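Local coordinates for protein A52 (Vaccinia virus, PDB 2VVW) that adopts a Bcl-2-like fold and suppresses host innate immunity, associating with IRAK2 to inhibit NF-kappaB signalling and with TRAF6 to activate p38, at residues A[66-71]-A[81-86]. Numbering follows the deposited sequence.
Sequences KQKLRL and IDYIKV
L69 and Y83 mark the closest backbone approach, their CA atoms 7.8 Å apart, where the C-terminal end of helix 62-68 faces the middle of helix 76-90. R70, at positive phi (41°), ends the first helix in a Schellman motif: its N bonds to Q67 O, and L71 N reaches back to K66 O (3.2 Å). The turn leaves L69 directed at the second helix. Its branched end suits a flat partner: CD1 lies over one face of the Y83 ring, 3.9 Å from Y83 CG, while L69 CD2 packs on Y83 CB at 3.7 Å. Y83 extends toward L69 because its chi1 of 176° sets CG beside the carbonyl carbon, and its ring also touches L105 of helix 96-115. Tyrosine serves here because its apolar ring can be buried while the hydroxyl reaches a water, 2.5 Å from Y83 OH and in the ring plane. In one of its two conformers the solvent-exposed K68, its NZ oblique to the ring, binds the same water weakly (3.2 Å), a doubtful link. L69 O accepts a hydrogen bond from N79 ND2. This leucine-tyrosine packing joins two consecutive helices of the Bcl-2-like helical bundle.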
loop_
_atom_site.group_PDB
_atom_site.type_symbol
_atom_site.label_atom_id
_atom_site.label_comp_id
_atom_site.label_asym_id
_atom_site.label_seq_id
_atom_site.Cartn_x
_atom_site.Cartn_y
_atom_site.Cartn_z
ATOM N N LYS A 66 -11.474 16.127 14.090
ATOM C CA LYS A 66 -12.532 15.495 13.303
ATOM C C LYS A 66 -13.702 16.457 13.076
ATOM O O LYS A 66 -14.182 16.601 11.948
ATOM C CB LYS A 66 -13.008 14.210 13.984
ATOM C CG LYS A 66 -14.078 13.443 13.203
ATOM C CD LYS A 66 -14.532 12.170 13.933
ATOM C CE LYS A 66 -15.818 11.649 13.327
ATOM N NZ LYS A 66 -16.230 10.363 13.931
ATOM N N GLN A 67 -14.157 17.106 14.149
ATOM C CA GLN A 67 -15.237 18.092 14.069
ATOM C C GLN A 67 -14.833 19.350 13.287
ATOM O O GLN A 67 -15.481 19.705 12.301
ATOM C CB GLN A 67 -15.698 18.480 15.476
ATOM C CG GLN A 67 -16.784 19.532 15.515
ATOM C CD GLN A 67 -18.069 19.077 14.851
ATOM O OE1 GLN A 67 -18.384 17.885 14.831
ATOM N NE2 GLN A 67 -18.827 20.035 14.312
ATOM N N LYS A 68 -13.763 20.000 13.748
ATOM C CA LYS A 68 -13.210 21.222 13.155
ATOM C C LYS A 68 -13.013 21.102 11.638
ATOM O O LYS A 68 -13.344 22.011 10.867
ATOM C CB LYS A 68 -11.849 21.516 13.833
ATOM C CG LYS A 68 -11.025 22.670 13.259
ATOM C CD LYS A 68 -9.542 22.593 13.658
ATOM C CE LYS A 68 -9.345 22.539 15.162
ATOM N NZ LYS A 68 -8.027 23.096 15.611
ATOM N N LEU A 69 -12.431 19.987 11.220
ATOM C CA LEU A 69 -12.104 19.781 9.805
ATOM C C LEU A 69 -13.150 18.947 9.030
ATOM O O LEU A 69 -12.951 18.631 7.856
ATOM C CB LEU A 69 -10.723 19.127 9.710
ATOM C CG LEU A 69 -9.576 19.875 10.402
ATOM C CD1 LEU A 69 -8.301 19.032 10.369
ATOM C CD2 LEU A 69 -9.364 21.278 9.783
ATOM N N ARG A 70 -14.246 18.566 9.682
ATOM C CA ARG A 70 -15.257 17.723 9.040
ATOM C C ARG A 70 -14.600 16.611 8.194
ATOM O O ARG A 70 -14.845 16.474 6.980
ATOM C CB ARG A 70 -16.168 18.598 8.180
ATOM C CG ARG A 70 -16.802 19.752 8.960
ATOM C CD ARG A 70 -17.446 20.769 8.026
ATOM N NE ARG A 70 -17.408 22.124 8.595
ATOM C CZ ARG A 70 -16.513 23.073 8.296
ATOM N NH1 ARG A 70 -16.608 24.262 8.891
ATOM N NH2 ARG A 70 -15.534 22.868 7.410
ATOM N N LEU A 71 -13.753 15.836 8.865
ATOM C CA LEU A 71 -12.848 14.907 8.216
ATOM C C LEU A 71 -13.549 13.870 7.350
ATOM O O LEU A 71 -13.028 13.506 6.304
ATOM C CB LEU A 71 -11.944 14.210 9.252
ATOM C CG LEU A 71 -10.781 14.996 9.862
ATOM C CD1 LEU A 71 -10.044 14.131 10.881
ATOM C CD2 LEU A 71 -9.790 15.555 8.781
ATOM N N ILE A 81 -5.634 19.128 4.357
ATOM C CA ILE A 81 -4.478 19.749 3.687
ATOM C C ILE A 81 -4.439 21.262 3.997
ATOM O O ILE A 81 -3.357 21.829 4.268
ATOM C CB ILE A 81 -4.500 19.466 2.164
ATOM C CG1 ILE A 81 -4.284 17.959 1.871
ATOM C CG2 ILE A 81 -3.456 20.299 1.402
ATOM C CD1 ILE A 81 -2.894 17.404 2.293
ATOM N N ASP A 82 -5.601 21.921 3.953
ATOM C CA ASP A 82 -5.689 23.353 4.266
ATOM C C ASP A 82 -5.131 23.588 5.677
ATOM O O ASP A 82 -4.331 24.495 5.896
ATOM C CB ASP A 82 -7.133 23.855 4.107
ATOM C CG ASP A 82 -7.307 25.317 4.491
ATOM O OD1 ASP A 82 -7.413 25.582 5.698
ATOM O OD2 ASP A 82 -7.361 26.198 3.597
ATOM N N TYR A 83 -5.531 22.721 6.610
ATOM C CA TYR A 83 -5.080 22.781 8.010
ATOM C C TYR A 83 -3.569 22.632 8.205
ATOM O O TYR A 83 -2.952 23.351 9.006
ATOM C CB TYR A 83 -5.834 21.711 8.820
ATOM C CG TYR A 83 -5.400 21.596 10.257
ATOM C CD1 TYR A 83 -5.893 22.467 11.223
ATOM C CD2 TYR A 83 -4.505 20.596 10.663
ATOM C CE1 TYR A 83 -5.480 22.375 12.561
ATOM C CE2 TYR A 83 -4.089 20.500 11.996
ATOM C CZ TYR A 83 -4.584 21.388 12.936
ATOM O OH TYR A 83 -4.186 21.296 14.259
ATOM N N ILE A 84 -2.980 21.695 7.472
ATOM C CA ILE A 84 -1.541 21.499 7.446
ATOM C C ILE A 84 -0.838 22.777 6.973
ATOM O O ILE A 84 0.172 23.184 7.541
ATOM C CB ILE A 84 -1.156 20.298 6.522
ATOM C CG1 ILE A 84 -1.642 18.971 7.114
ATOM C CG2 ILE A 84 0.348 20.271 6.241
ATOM C CD1 ILE A 84 -1.318 18.758 8.592
ATOM N N LYS A 85 -1.366 23.408 5.940
ATOM C CA LYS A 85 -0.837 24.701 5.478
ATOM C C LYS A 85 -0.953 25.812 6.534
ATOM O O LYS A 85 -0.030 26.614 6.712
ATOM C CB LYS A 85 -1.502 25.118 4.155
ATOM C CG LYS A 85 -1.033 24.272 2.940
ATOM C CD LYS A 85 -1.939 24.432 1.721
ATOM C CE LYS A 85 -1.331 23.790 0.456
ATOM N NZ LYS A 85 -2.211 23.977 -0.752
ATOM N N VAL A 86 -2.082 25.852 7.236
ATOM C CA VAL A 86 -2.250 26.745 8.374
ATOM C C VAL A 86 -1.127 26.556 9.409
ATOM O O VAL A 86 -0.458 27.525 9.789
ATOM C CB VAL A 86 -3.644 26.556 9.045
ATOM C CG1 VAL A 86 -3.735 27.311 10.391
ATOM C CG2 VAL A 86 -4.751 27.022 8.092
HETATM O O HOH W 1 -5.027 22.369 16.306
#